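Long-range contacts in oxidized polyvinyl alcohol hydrolase (Sphingopyxis, PDB 3WLA), which hydrolyses beta-diketones such as nonane-4,6-dione and carries out the second step of polyvinyl alcohol breakdown, the cleavage of the oxidized polymer: residues 18-23 with 147-152; 109-114 with 161-166. All coordinates share one frame; numbering follows the deposited sequence.

Interaction 1. Residues 18-23 with 147-152; sequences PKAGLN and TKWKLD
Lys-148 carries its CG on the side opposite the backbone N (chi1 176°) and runs extended from there, alongside Pro-18 and past its carbonyl, while chi1 of -70° swings the Trp-149 indole beside its own backbone N and sends the six-membered ring toward Lys-19 and Ala-20. The contact lies at one margin of the alpha/beta-hydrolase fold, where the lead-in to the outermost strand 21-28 meets the turn between helix 133-145 and strand 151-152. Proline suits the start of this lead-in because its ring offers a compact apolar surface: CG packs 3.8 Å from Lys-148 CB, the two side chains running past each other in opposite senses. The same CG lies near Thr-147, whose hydroxyl is bonded to the carbonyl of Cys-144. Lysine serves well here, since its methylenes can pack while its charged end stays at the surface; CD comes within 3.2 Å of Pro-18 O, a close carbon-oxygen approach. Its CG also sits over one face of the Trp-149 ring, displaced from the ring centre; the indole also touches Val-37 of strand 31-38. Across the contact the tryptophan presents an edge: CH2 is 3.6 Å from Lys-19 C, with the peptide to Ala-20 near the ring plane. No direct hydrogen bond joins the segments. Within 18-23, Asn-23 uses both ends of its amide on Lys-19: OD1 takes Lys-19 N on an in-plane lone pair, and ND2 gives a nearly straight bond (169°) to Lys-19 O. Gly-21 suits the bend because a CB at its backbone angles would collide with the carbonyl oxygen of Ala-20. One water closes the polar link, accepting from Ala-20 N at 3.0 Å and from Lys-148 NZ at 2.8 Å.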
loop_
_atom_site.group_PDB
_atom_site.type_symbol
_atom_site.label_atom_id
_atom_site.label_comp_id
_atom_site.label_asym_id
_atom_site.label_seq_id
_atom_site.Cartn_x
_atom_site.Cartn_y
_atom_site.Cartn_z
ATOM N N PRO A 18 12.531 19.016 6.385
ATOM C CA PRO A 18 12.565 18.234 5.163
ATOM C C PRO A 18 13.349 18.854 4.047
ATOM O O PRO A 18 13.412 20.061 3.954
ATOM C CB PRO A 18 11.083 18.120 4.815
ATOM C CG PRO A 18 10.588 19.460 5.110
ATOM C CD PRO A 18 11.260 19.764 6.477
ATOM N N LYS A 19 13.937 18.027 3.195
ATOM C CA LYS A 19 14.653 18.541 2.044
ATOM C C LYS A 19 14.483 17.575 0.885
ATOM O O LYS A 19 13.964 16.467 1.064
ATOM C CB LYS A 19 16.143 18.709 2.339
ATOM C CG LYS A 19 16.834 17.461 2.706
ATOM C CD LYS A 19 18.199 17.801 3.293
ATOM C CE LYS A 19 19.123 16.616 3.261
ATOM N NZ LYS A 19 20.531 17.010 3.601
ATOM N N ALA A 20 14.907 18.013 -0.294
ATOM C CA ALA A 20 14.840 17.203 -1.477
ATOM C C ALA A 20 15.826 16.069 -1.339
ATOM O O ALA A 20 16.905 16.225 -0.748
ATOM C CB ALA A 20 15.178 18.036 -2.716
ATOM N N GLY A 21 15.468 14.913 -1.878
ATOM C CA GLY A 21 16.371 13.776 -1.801
ATOM C C GLY A 21 16.242 12.953 -0.525
ATOM O O GLY A 21 15.156 12.853 0.079
ATOM N N LEU A 22 17.335 12.335 -0.115
ATOM C CA LEU A 22 17.307 11.508 1.081
ATOM C C LEU A 22 17.227 12.311 2.356
ATOM O O LEU A 22 18.001 13.284 2.544
ATOM C CB LEU A 22 18.539 10.593 1.185
ATOM C CG LEU A 22 18.576 9.741 2.467
ATOM C CD1 LEU A 22 17.293 8.826 2.494
ATOM C CD2 LEU A 22 19.838 8.877 2.501
ATOM N N ASN A 23 16.289 11.900 3.209
ATOM C CA ASN A 23 16.101 12.466 4.536
ATOM C C ASN A 23 16.313 11.312 5.543
ATOM O O ASN A 23 15.713 10.220 5.378
ATOM C CB ASN A 23 14.681 12.992 4.708
ATOM C CG ASN A 23 14.401 14.212 3.865
ATOM O OD1 ASN A 23 14.159 15.305 4.400
ATOM N ND2 ASN A 23 14.419 14.040 2.545
ATOM N N THR A 147 5.334 21.059 4.831
ATOM C CA THR A 147 5.673 22.369 5.400
ATOM C C THR A 147 6.656 23.085 4.480
ATOM O O THR A 147 6.842 24.288 4.596
ATOM C CB THR A 147 6.333 22.283 6.808
ATOM O OG1 THR A 147 7.577 21.574 6.708
ATOM C CG2 THR A 147 5.412 21.609 7.819
ATOM N N LYS A 148 7.294 22.361 3.575
ATOM C CA LYS A 148 8.246 22.989 2.684
ATOM C C LYS A 148 7.744 23.054 1.229
ATOM O O LYS A 148 8.135 23.945 0.483
ATOM C CB LYS A 148 9.599 22.291 2.801
ATOM C CG LYS A 148 10.618 22.821 1.838
ATOM C CD LYS A 148 12.061 22.446 2.211
ATOM C CE LYS A 148 13.030 22.966 1.103
ATOM N NZ LYS A 148 14.438 22.438 1.211
ATOM N N TRP A 149 6.873 22.122 0.822
ATOM C CA TRP A 149 6.273 22.171 -0.532
ATOM C C TRP A 149 4.759 22.220 -0.360
ATOM O O TRP A 149 4.245 21.697 0.613
ATOM C CB TRP A 149 6.653 20.947 -1.373
ATOM C CG TRP A 149 8.094 20.922 -1.783
ATOM C CD1 TRP A 149 8.628 21.370 -2.957
ATOM C CD2 TRP A 149 9.183 20.395 -1.023
ATOM N NE1 TRP A 149 9.998 21.145 -2.979
ATOM C CE2 TRP A 149 10.355 20.547 -1.797
ATOM C CE3 TRP A 149 9.284 19.800 0.239
ATOM C CZ2 TRP A 149 11.598 20.123 -1.346
ATOM C CZ3 TRP A 149 10.528 19.381 0.680
ATOM C CH2 TRP A 149 11.661 19.542 -0.105
ATOM N N LYS A 150 4.034 22.854 -1.275
ATOM C CA LYS A 150 2.586 22.909 -1.128
ATOM C C LYS A 150 1.937 21.615 -1.620
ATOM O O LYS A 150 2.001 21.298 -2.808
ATOM C CB LYS A 150 2.011 24.111 -1.885
ATOM C CG LYS A 150 2.397 25.457 -1.223
ATOM C CD LYS A 150 1.472 26.610 -1.638
ATOM C CE LYS A 150 1.097 27.468 -0.416
ATOM N NZ LYS A 150 0.178 26.795 0.586
ATOM N N LEU A 151 1.304 20.883 -0.711
ATOM C CA LEU A 151 0.669 19.599 -1.063
ATOM C C LEU A 151 -0.872 19.693 -1.054
ATOM O O LEU A 151 -1.434 20.582 -0.398
ATOM C CB LEU A 151 1.142 18.507 -0.077
ATOM C CG LEU A 151 2.657 18.393 0.153
ATOM C CD1 LEU A 151 2.979 17.301 1.176
ATOM C CD2 LEU A 151 3.320 18.093 -1.172
ATOM N N ASP A 152 -1.551 18.794 -1.780
ATOM C CA ASP A 152 -3.019 18.817 -1.821
ATOM C C ASP A 152 -3.556 17.852 -0.761
ATOM O O ASP A 152 -3.535 16.642 -0.955
ATOM C CB ASP A 152 -3.491 18.377 -3.191
ATOM C CG ASP A 152 -5.004 18.419 -3.330
ATOM O OD1 ASP A 152 -5.715 18.448 -2.278
ATOM O OD2 ASP A 152 -5.473 18.395 -4.504
HETATM O O HOH W 1 15.842 20.850 -0.664
#

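Interaction 2. Residues 109-114 with 161-166; sequences WTWNPW and ISAGGT. With SO4 (sulfate ion), chain D.
The nucleophile elbow of the alpha/beta-hydrolase fold, in the sequence Gly-Ile-Ser-Ala-Gly, packs here against a tryptophan-rich loop through Ala-163, the residue after the probable nucleophile Ser-162. Its methyl group meets three side chains of 109-114: Pro-113 CB is 3.9 Å from Ala-163 CB, and the edges of the Trp-111 and Trp-114 indoles approach it through their CD1 atoms. A small residue fits because the helix start lies close to the loop. Trp-114, with CG beside its backbone N (chi1 -68°), lays its CD1 3.6 Å from Ala-163 O, while its NE1 passes near Gly-164 CA and bonds to the carbonyl of Val-54. Glycine is apt at 164, since a CB there would press on Ile-161 O. Were Trp-114 replaced by an alanine, the Val-54 carbonyl would probably lose this donor and a gap would open beside Ala-163. Ser-162 has strained backbone angles (phi 57°, psi -122°), as expected at such an elbow. Its OG donates to sulfate O1 at 2.6 Å and also bonds to His-285, consistent with a Ser-His-Asp triad completed by Asp-243. Apolar carbons thus pack the Ala-163 methyl, whereas beside Ser-162 the N-H groups of Thr-56 and Val-57 hold the sulfate, probably a component of the crystallisation solution, a grip consistent with the oxyanion hole of an alpha/beta-hydrolase.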
loop_
_atom_site.group_PDB
_atom_site.type_symbol
_atom_site.label_atom_id
_atom_site.label_comp_id
_atom_site.label_asym_id
_atom_site.label_seq_id
_atom_site.Cartn_x
_atom_site.Cartn_y
_atom_site.Cartn_z
ATOM N N TRP A 109 4.392 -8.484 14.936
ATOM C CA TRP A 109 4.154 -8.345 13.499
ATOM C C TRP A 109 4.341 -9.660 12.735
ATOM O O TRP A 109 5.141 -10.513 13.126
ATOM C CB TRP A 109 5.098 -7.269 12.933
ATOM C CG TRP A 109 4.823 -5.916 13.570
ATOM C CD1 TRP A 109 5.608 -5.252 14.495
ATOM C CD2 TRP A 109 3.638 -5.117 13.393
ATOM N NE1 TRP A 109 4.959 -4.086 14.894
ATOM C CE2 TRP A 109 3.759 -3.987 14.234
ATOM C CE3 TRP A 109 2.491 -5.248 12.595
ATOM C CZ2 TRP A 109 2.767 -2.991 14.298
ATOM C CZ3 TRP A 109 1.502 -4.262 12.644
ATOM C CH2 TRP A 109 1.644 -3.142 13.493
ATOM N N THR A 110 3.613 -9.804 11.638
ATOM C CA THR A 110 3.699 -10.995 10.798
ATOM C C THR A 110 4.983 -11.092 9.918
ATOM O O THR A 110 5.667 -12.113 9.923
ATOM C CB THR A 110 2.477 -11.102 9.845
ATOM O OG1 THR A 110 1.236 -11.054 10.606
ATOM C CG2 THR A 110 2.559 -12.419 9.049
ATOM N N TRP A 111 5.314 -10.018 9.193
ATOM C CA TRP A 111 6.448 -10.044 8.256
ATOM C C TRP A 111 7.283 -8.814 8.588
ATOM O O TRP A 111 6.744 -7.737 8.892
ATOM C CB TRP A 111 5.891 -9.968 6.805
ATOM C CG TRP A 111 6.788 -10.485 5.688
ATOM C CD1 TRP A 111 7.225 -9.801 4.531
ATOM C CD2 TRP A 111 7.292 -11.811 5.568
ATOM N NE1 TRP A 111 7.950 -10.644 3.730
ATOM C CE2 TRP A 111 8.013 -11.879 4.333
ATOM C CE3 TRP A 111 7.208 -12.963 6.382
ATOM C CZ2 TRP A 111 8.645 -13.061 3.907
ATOM C CZ3 TRP A 111 7.833 -14.135 5.948
ATOM C CH2 TRP A 111 8.535 -14.174 4.735
ATOM N N ASN A 112 8.596 -8.973 8.515
ATOM C CA ASN A 112 9.467 -7.906 8.900
ATOM C C ASN A 112 9.560 -6.612 8.047
ATOM O O ASN A 112 9.769 -5.551 8.596
ATOM C CB ASN A 112 10.889 -8.465 9.094
ATOM C CG ASN A 112 11.733 -7.604 10.036
ATOM O OD1 ASN A 112 11.214 -7.043 10.977
ATOM N ND2 ASN A 112 13.018 -7.530 9.800
ATOM N N PRO A 113 9.437 -6.684 6.720
ATOM C CA PRO A 113 9.572 -5.386 6.008
ATOM C C PRO A 113 8.765 -4.170 6.470
ATOM O O PRO A 113 9.307 -3.049 6.584
ATOM C CB PRO A 113 9.261 -5.745 4.558
ATOM C CG PRO A 113 9.685 -7.191 4.446
ATOM C CD PRO A 113 9.171 -7.782 5.781
ATOM N N TRP A 114 7.476 -4.388 6.714
ATOM C CA TRP A 114 6.598 -3.300 7.135
ATOM C C TRP A 114 5.720 -3.833 8.226
ATOM O O TRP A 114 5.379 -5.018 8.205
ATOM C CB TRP A 114 5.667 -2.805 5.991
ATOM C CG TRP A 114 6.383 -2.101 4.839
ATOM C CD1 TRP A 114 6.610 -2.592 3.574
ATOM C CD2 TRP A 114 6.940 -0.789 4.864
ATOM N NE1 TRP A 114 7.269 -1.661 2.823
ATOM C CE2 TRP A 114 7.484 -0.538 3.572
ATOM C CE3 TRP A 114 7.036 0.211 5.848
ATOM C CZ2 TRP A 114 8.119 0.689 3.230
ATOM C CZ3 TRP A 114 7.676 1.438 5.512
ATOM C CH2 TRP A 114 8.211 1.657 4.202
ATOM N N ILE A 161 4.145 -2.449 -3.610
ATOM C CA ILE A 161 4.202 -3.787 -4.164
ATOM C C ILE A 161 4.470 -4.798 -3.039
ATOM O O ILE A 161 5.284 -4.544 -2.143
ATOM C CB ILE A 161 5.297 -3.838 -5.261
ATOM C CG1 ILE A 161 5.468 -5.271 -5.772
ATOM C CG2 ILE A 161 6.705 -3.370 -4.672
ATOM C CD1 ILE A 161 4.163 -5.977 -6.350
ATOM N N SER A 162 3.734 -5.918 -3.031
ATOM C CA SER A 162 3.964 -6.990 -2.053
ATOM C C SER A 162 3.851 -6.508 -0.576
ATOM O O SER A 162 2.798 -6.014 -0.196
ATOM C CB SER A 162 5.353 -7.618 -2.367
ATOM O OG SER A 162 5.548 -8.858 -1.671
ATOM N N ALA A 163 4.875 -6.660 0.271
ATOM C CA ALA A 163 4.737 -6.158 1.652
ATOM C C ALA A 163 4.324 -4.657 1.608
ATOM O O ALA A 163 3.578 -4.188 2.459
ATOM C CB ALA A 163 6.085 -6.339 2.442
ATOM N N GLY A 164 4.788 -3.920 0.598
ATOM C CA GLY A 164 4.396 -2.528 0.498
ATOM C C GLY A 164 2.906 -2.372 0.150
ATOM O O GLY A 164 2.290 -1.389 0.510
ATOM N N GLY A 165 2.339 -3.339 -0.569
ATOM C CA GLY A 165 0.903 -3.267 -0.889
ATOM C C GLY A 165 0.136 -3.652 0.375
ATOM O O GLY A 165 -0.915 -3.096 0.670
ATOM N N THR A 166 0.704 -4.578 1.149
ATOM C CA THR A 166 0.098 -5.017 2.429
ATOM C C THR A 166 0.019 -3.816 3.393
ATOM O O THR A 166 -1.017 -3.550 4.046
ATOM C CB THR A 166 0.934 -6.097 3.122
ATOM O OG1 THR A 166 1.131 -7.214 2.227
ATOM C CG2 THR A 166 0.173 -6.603 4.401
HETATM S S SO4 D . 9.007 -8.757 -2.728
HETATM O O1 SO4 D . 8.158 -8.526 -1.551
HETATM O O2 SO4 D . 10.067 -7.712 -2.790
HETATM O O3 SO4 D . 9.689 -10.020 -2.586
HETATM O O4 SO4 D . 8.242 -8.764 -3.977
#

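Interactions 1 and 2 lie about 25 Å apart between centres, their nearest atoms about 11 Å apart, and do not touch. Along the chain they interleave: 18-23 comes first, then 109-114, 147-152 and 161-166. Both are tied to the same mixed sheet, but at different depths. Interaction 1 is a surface contact by the outermost strand 21-28, whereas interaction 2 is buried nearer the middle, where strand 155-161 runs into helix 163-174. Strand 155-161 itself follows soon after 147-152, so one short piece of chain leads from the margin of the fold to the probable nucleophile. Interaction 1 is thus surface packing at the sheet margin, while interaction 2 packs a loop against the segment that carries Ser-162.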